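Local coordinates for extracellular solute-binding protein family 1 (Pseudothermotoga lettingae, PDB 5CI5) that probably serves as the sugar-capturing component of an ABC transporter, holding alpha-D-tagatopyranose in the cleft between its two lobes, at residues Y245-Y250 / G265-P270; K68-L73 / P91-K96. All blocks are in the same frame, centred on the assembly; numbering follows the deposited sequence.

Contact 1: residues Y245-Y250 / G265-P270. With T6T (alpha-D-tagatopyranose), chain C.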
loop_
_atom_site.group_PDB
_atom_site.type_symbol
_atom_site.label_atom_id
_atom_site.label_comp_id
_atom_site.label_asym_id
_atom_site.label_seq_id
_atom_site.Cartn_x
_atom_site.Cartn_y
_atom_site.Cartn_z
ATOM N N TYR A 245 -8.751 -2.037 -14.078
ATOM C CA TYR A 245 -8.587 -2.832 -12.852
ATOM C C TYR A 245 -7.244 -2.648 -12.188
ATOM O O TYR A 245 -6.241 -2.363 -12.842
ATOM C CB TYR A 245 -8.787 -4.323 -13.160
ATOM C CG TYR A 245 -10.161 -4.631 -13.735
ATOM C CD1 TYR A 245 -11.309 -4.372 -13.003
ATOM C CD2 TYR A 245 -10.289 -5.193 -14.982
ATOM C CE1 TYR A 245 -12.560 -4.660 -13.509
ATOM C CE2 TYR A 245 -11.525 -5.485 -15.506
ATOM C CZ TYR A 245 -12.670 -5.208 -14.766
ATOM O OH TYR A 245 -13.942 -5.500 -15.262
ATOM N N HIS A 246 -7.223 -2.882 -10.881
ATOM C CA HIS A 246 -5.993 -2.814 -10.108
ATOM C C HIS A 246 -5.959 -3.933 -9.064
ATOM O O HIS A 246 -6.891 -4.750 -8.971
ATOM C CB HIS A 246 -5.826 -1.426 -9.443
ATOM C CG HIS A 246 -6.989 -1.005 -8.602
ATOM N ND1 HIS A 246 -7.429 -1.732 -7.523
ATOM C CD2 HIS A 246 -7.759 0.110 -8.655
ATOM C CE1 HIS A 246 -8.445 -1.096 -6.957
ATOM N NE2 HIS A 246 -8.672 0.016 -7.631
ATOM N N GLU A 247 -4.880 -3.928 -8.278
ATOM C CA GLU A 247 -4.641 -4.904 -7.211
ATOM C C GLU A 247 -5.870 -5.377 -6.446
ATOM O O GLU A 247 -5.982 -6.567 -6.157
ATOM C CB GLU A 247 -3.707 -4.336 -6.146
ATOM C CG GLU A 247 -2.314 -4.019 -6.551
ATOM C CD GLU A 247 -1.535 -3.408 -5.396
ATOM O OE1 GLU A 247 -2.129 -3.201 -4.316
ATOM O OE2 GLU A 247 -0.339 -3.128 -5.570
ATOM N N ASP A 248 -6.743 -4.453 -6.032
ATOM C CA ASP A 248 -7.826 -4.841 -5.141
ATOM C C ASP A 248 -8.877 -5.631 -5.925
ATOM O O ASP A 248 -9.392 -6.637 -5.433
ATOM C CB ASP A 248 -8.441 -3.629 -4.465
ATOM C CG ASP A 248 -7.440 -2.870 -3.611
ATOM O OD1 ASP A 248 -6.696 -3.544 -2.867
ATOM O OD2 ASP A 248 -7.421 -1.612 -3.635
ATOM N N ASP A 249 -9.152 -5.196 -7.154
ATOM C CA ASP A 249 -9.999 -5.946 -8.070
ATOM C C ASP A 249 -9.412 -7.344 -8.318
ATOM O O ASP A 249 -10.119 -8.362 -8.266
ATOM C CB ASP A 249 -10.143 -5.191 -9.389
ATOM C CG ASP A 249 -10.644 -3.787 -9.199
ATOM O OD1 ASP A 249 -11.645 -3.630 -8.474
ATOM O OD2 ASP A 249 -10.030 -2.840 -9.746
ATOM N N TYR A 250 -8.106 -7.395 -8.543
ATOM C CA TYR A 250 -7.451 -8.677 -8.828
ATOM C C TYR A 250 -7.519 -9.617 -7.625
ATOM O O TYR A 250 -7.629 -10.832 -7.811
ATOM C CB TYR A 250 -6.008 -8.456 -9.278
ATOM C CG TYR A 250 -5.902 -7.657 -10.565
ATOM C CD1 TYR A 250 -6.801 -7.860 -11.606
ATOM C CD2 TYR A 250 -4.915 -6.675 -10.738
ATOM C CE1 TYR A 250 -6.705 -7.137 -12.778
ATOM C CE2 TYR A 250 -4.827 -5.941 -11.896
ATOM C CZ TYR A 250 -5.726 -6.175 -12.920
ATOM O OH TYR A 250 -5.658 -5.489 -14.097
ATOM N N GLY A 265 -0.040 -8.170 -0.426
ATOM C CA GLY A 265 0.726 -8.174 0.813
ATOM C C GLY A 265 -0.169 -8.477 2.000
ATOM O O GLY A 265 -1.290 -8.972 1.826
ATOM N N PRO A 266 0.305 -8.183 3.221
ATOM C CA PRO A 266 -0.440 -8.668 4.400
ATOM C C PRO A 266 -1.825 -8.071 4.591
ATOM O O PRO A 266 -2.651 -8.732 5.218
ATOM C CB PRO A 266 0.510 -8.310 5.567
ATOM C CG PRO A 266 1.439 -7.279 5.035
ATOM C CD PRO A 266 1.629 -7.662 3.579
ATOM N N TRP A 267 -2.124 -6.888 4.043
ATOM C CA TRP A 267 -3.504 -6.374 4.102
ATOM C C TRP A 267 -4.469 -7.243 3.292
ATOM O O TRP A 267 -5.676 -7.264 3.557
ATOM C CB TRP A 267 -3.575 -4.922 3.605
ATOM C CG TRP A 267 -3.395 -4.809 2.134
ATOM C CD1 TRP A 267 -4.382 -4.727 1.197
ATOM C CD2 TRP A 267 -2.160 -4.773 1.417
ATOM N NE1 TRP A 267 -3.841 -4.660 -0.062
ATOM C CE2 TRP A 267 -2.473 -4.690 0.041
ATOM C CE3 TRP A 267 -0.815 -4.808 1.802
ATOM C CZ2 TRP A 267 -1.491 -4.651 -0.940
ATOM C CZ3 TRP A 267 0.152 -4.748 0.828
ATOM C CH2 TRP A 267 -0.188 -4.665 -0.529
ATOM N N SER A 268 -3.934 -7.961 2.305
ATOM C CA SER A 268 -4.722 -8.792 1.432
ATOM C C SER A 268 -5.344 -9.969 2.147
ATOM O O SER A 268 -6.346 -10.516 1.693
ATOM C CB SER A 268 -3.873 -9.355 0.295
ATOM O OG SER A 268 -3.179 -8.340 -0.392
ATOM N N PHE A 269 -4.718 -10.396 3.240
ATOM C CA PHE A 269 -5.079 -11.677 3.829
ATOM C C PHE A 269 -6.502 -11.698 4.415
ATOM O O PHE A 269 -7.298 -12.549 4.008
ATOM C CB PHE A 269 -4.054 -12.082 4.878
ATOM C CG PHE A 269 -2.640 -12.194 4.365
ATOM C CD1 PHE A 269 -2.342 -12.297 3.011
ATOM C CD2 PHE A 269 -1.595 -12.222 5.267
ATOM C CE1 PHE A 269 -1.021 -12.421 2.584
ATOM C CE2 PHE A 269 -0.281 -12.354 4.826
ATOM C CZ PHE A 269 0.007 -12.445 3.502
ATOM N N PRO A 270 -6.850 -10.772 5.327
ATOM C CA PRO A 270 -8.242 -10.806 5.812
ATOM C C PRO A 270 -9.259 -10.515 4.715
ATOM O O PRO A 270 -10.391 -11.033 4.737
ATOM C CB PRO A 270 -8.264 -9.723 6.903
ATOM C CG PRO A 270 -7.082 -8.825 6.597
ATOM C CD PRO A 270 -6.043 -9.769 6.045
HETATM O O3 T6T C . 0.252 -0.187 1.100
HETATM C C3 T6T C . -0.870 0.596 1.494
HETATM C C4 T6T C . -0.663 2.029 1.003
HETATM O O4 T6T C . 0.598 2.528 1.468
HETATM C C5 T6T C . -0.719 2.019 -0.509
HETATM O O5 T6T C . -0.540 3.341 -1.020
HETATM C C6 T6T C . -2.039 1.421 -0.986
HETATM O O6 T6T C . -2.148 0.087 -0.494
HETATM C C2 T6T C . -2.120 -0.002 0.934
HETATM O O2 T6T C . -3.260 0.679 1.473
HETATM C C1 T6T C . -2.235 -1.500 1.293
HETATM O O1 T6T C . -2.153 -1.755 2.647
HETATM O O HOH W 1 -4.205 -4.451 -2.952
#
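Part of the tagatose pocket is formed here by the indole of Trp267, and Glu247 and Asp248 from the first turn of helix 247-255 stand behind it as a second shell at the indole edge. Direct contact is slight, 80 Å² in all, and the closest pair is Glu247 OE1 against Trp267 CZ2 at 3.7 Å, with the carboxylate turned only 27° from the ring plane. One water makes the connection instead. It lies in the indole plane and accepts from Trp267 NE1 at 2.9 Å, while donating to Glu247 OE1 at 2.8 Å and to Asp248 OD1 at 2.7 Å. Three bonds therefore hold the water, and its in-plane bond to NE1, together with the contacts on both faces, limits how the indole can turn. The Asp248 carboxylate is turned nearly perpendicular to the ring, 86° between the planes. Both acids have stronger partners: Glu247 OE1 forms a salt bridge with Arg139, and Asp248 is held by Arg251, His191 and Gln32, which probably stabilises the two negative charges.

Trp267 carries CG between its backbone N and carbonyl carbon (chi1 72°), and this lays one indole face against the C1-O1 hydroxymethyl arm of the sugar. T6T C1 sits 3.3 Å above the centre of that face, and T6T O1 comes within 3.3 Å of Trp267 CD2. The opposite face rests over Gly265 N and Ser268 OG, which are themselves joined by a hydrogen bond within the type I turn 265-268. On the acid side, His246 N-caps the helix: its ND1 accepts from Asp248 N in the imidazole plane, and Asp249 OD2 accepts from His246 N at 3.0 Å, through its anti lone pair, to complete a capping box. An aromatic side chain lining the site, with polar residues such as Asp137 and Arg139 hydrogen-bonding the ligand, is characteristic of sugar-binding proteins.

Contact 2: residues K68-L73 / P91-K96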
loop_
_atom_site.group_PDB
_atom_site.type_symbol
_atom_site.label_atom_id
_atom_site.label_comp_id
_atom_site.label_asym_id
_atom_site.label_seq_id
_atom_site.Cartn_x
_atom_site.Cartn_y
_atom_site.Cartn_z
ATOM N N LYS A 68 -10.761 13.341 -0.895
ATOM C CA LYS A 68 -11.674 13.726 0.184
ATOM C C LYS A 68 -10.938 14.292 1.395
ATOM O O LYS A 68 -11.385 15.273 2.022
ATOM C CB LYS A 68 -12.518 12.527 0.598
ATOM C CG LYS A 68 -13.506 12.104 -0.485
ATOM C CD LYS A 68 -14.303 10.867 -0.063
ATOM C CE LYS A 68 -15.566 10.692 -0.914
ATOM N NZ LYS A 68 -15.235 10.512 -2.335
ATOM N N LEU A 69 -9.820 13.665 1.751
ATOM C CA LEU A 69 -9.075 14.120 2.918
ATOM C C LEU A 69 -8.453 15.509 2.651
ATOM O O LEU A 69 -8.542 16.401 3.489
ATOM C CB LEU A 69 -8.008 13.085 3.317
ATOM C CG LEU A 69 -7.185 13.428 4.567
ATOM C CD1 LEU A 69 -8.099 13.756 5.775
ATOM C CD2 LEU A 69 -6.207 12.285 4.902
ATOM N N VAL A 70 -7.872 15.694 1.474
ATOM C CA VAL A 70 -7.314 16.986 1.109
ATOM C C VAL A 70 -8.409 18.066 1.154
ATOM O O VAL A 70 -8.216 19.160 1.691
ATOM C CB VAL A 70 -6.666 16.949 -0.288
ATOM C CG1 VAL A 70 -6.337 18.361 -0.767
ATOM C CG2 VAL A 70 -5.402 16.107 -0.251
ATOM N N THR A 71 -9.567 17.734 0.600
ATOM C CA THR A 71 -10.690 18.673 0.581
ATOM C C THR A 71 -11.008 19.161 1.989
ATOM O O THR A 71 -11.183 20.362 2.239
ATOM C CB THR A 71 -11.944 18.006 -0.033
ATOM O OG1 THR A 71 -11.669 17.659 -1.398
ATOM C CG2 THR A 71 -13.163 18.944 0.033
ATOM N N ALA A 72 -11.048 18.226 2.926
ATOM C CA ALA A 72 -11.354 18.556 4.308
ATOM C C ALA A 72 -10.236 19.367 4.973
ATOM O O ALA A 72 -10.491 20.312 5.724
ATOM C CB ALA A 72 -11.613 17.291 5.093
ATOM N N LEU A 73 -8.990 18.980 4.736
ATOM C CA LEU A 73 -7.896 19.649 5.403
ATOM C C LEU A 73 -7.737 21.066 4.872
ATOM O O LEU A 73 -7.453 22.000 5.636
ATOM C CB LEU A 73 -6.597 18.861 5.245
ATOM C CG LEU A 73 -6.517 17.492 5.909
ATOM C CD1 LEU A 73 -5.253 16.768 5.524
ATOM C CD2 LEU A 73 -6.602 17.634 7.435
ATOM N N PRO A 91 4.215 13.996 4.853
ATOM C CA PRO A 91 5.028 15.167 4.458
ATOM C C PRO A 91 4.286 16.207 3.635
ATOM O O PRO A 91 4.480 17.414 3.850
ATOM C CB PRO A 91 6.163 14.529 3.640
ATOM C CG PRO A 91 6.291 13.175 4.229
ATOM C CD PRO A 91 4.883 12.729 4.516
ATOM N N THR A 92 3.422 15.764 2.721
ATOM C CA THR A 92 2.635 16.687 1.914
ATOM C C THR A 92 1.757 17.579 2.822
ATOM O O THR A 92 1.743 18.821 2.687
ATOM C CB THR A 92 1.748 15.929 0.929
ATOM O OG1 THR A 92 2.581 15.153 0.066
ATOM C CG2 THR A 92 0.900 16.851 0.095
ATOM N N PHE A 93 1.027 16.958 3.744
ATOM C CA PHE A 93 0.114 17.737 4.591
ATOM C C PHE A 93 0.866 18.582 5.613
ATOM O O PHE A 93 0.464 19.712 5.905
ATOM C CB PHE A 93 -0.872 16.831 5.343
ATOM C CG PHE A 93 -1.723 15.939 4.457
ATOM C CD1 PHE A 93 -2.001 16.254 3.137
ATOM C CD2 PHE A 93 -2.244 14.773 4.982
ATOM C CE1 PHE A 93 -2.774 15.394 2.356
ATOM C CE2 PHE A 93 -3.026 13.927 4.222
ATOM C CZ PHE A 93 -3.297 14.256 2.901
ATOM N N ALA A 94 1.963 18.040 6.157
ATOM C CA ALA A 94 2.731 18.719 7.205
ATOM C C ALA A 94 3.371 20.000 6.675
ATOM O O ALA A 94 3.475 20.990 7.386
ATOM C CB ALA A 94 3.812 17.782 7.771
ATOM N N GLU A 95 3.790 19.957 5.420
ATOM C CA GLU A 95 4.460 21.084 4.778
ATOM C C GLU A 95 3.539 22.295 4.707
ATOM O O GLU A 95 3.992 23.450 4.745
ATOM C CB GLU A 95 4.944 20.695 3.385
ATOM C CG GLU A 95 5.830 21.769 2.720
ATOM C CD GLU A 95 5.068 22.873 2.026
ATOM O OE1 GLU A 95 3.947 22.626 1.544
ATOM O OE2 GLU A 95 5.581 24.026 1.979
ATOM N N LYS A 96 2.236 22.034 4.640
ATOM C CA LYS A 96 1.243 23.081 4.536
ATOM C C LYS A 96 0.774 23.617 5.894
ATOM O O LYS A 96 0.010 24.579 5.949
ATOM C CB LYS A 96 0.019 22.580 3.760
ATOM C CG LYS A 96 0.344 22.256 2.312
ATOM C CD LYS A 96 -0.827 21.766 1.545
ATOM C CE LYS A 96 -0.495 21.716 0.054
ATOM N NZ LYS A 96 -0.295 23.097 -0.500
#
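Phe93 reaches from helix 89-95 into a recess formed by Leu69, Val70 and Leu73 of helix 62-75. The evidence for close packing is strongest over one ring face, where Leu73 CD1 lies 3.7 Å from the centroid of the Phe93 ring and 13° off its normal, a CH-pi contact. Leu69 CD2 meets Phe93 CE2 at 3.6 Å, and Leu73 also leans on Trp98 and Pro306. With CG anti to the carbonyl carbon (chi1 -57°), Phe93 spans the wide gap between two nearly parallel helices, whose segment axes approach no closer than 12.1 Å at an angle of 11°. These helices follow strands 55-60 and 81-85 of the mixed sheet, in the alternating alpha/beta arrangement of a binding-protein lobe; Leu69 touches Trp28 of strand 25-30, which pairs in parallel with both of those strands. Toward solvent the fit is looser: partly exposed Val70 offers only CG2, which meets Phe93 CE1 at 3.8 Å and approaches the ring obliquely, whereas Leu73 CD1 on the packed side lies squarely over the ring face.

The centre of contact 1 is about 9 Å from the centre of the chain, deep in the protein, whereas that of contact 2 is about 19 Å out and borders solvent, although most of its touching residues are buried. The two centres are about 26 Å apart, the nearest atoms about 13 Å, and no helix is common to both. Chemistry follows place: 245-250 and 265-270 meet mainly through a shared water, while the acids' charges are paired with arginines outside the two segments; 68-73 and 91-96 bury nearly twice as much, 155 Å², without a hydrogen bond between them. Each uses an aromatic ring, but one face of Trp267 serves the ligand, and Phe93, about 12 Å from the sugar, joins two helices.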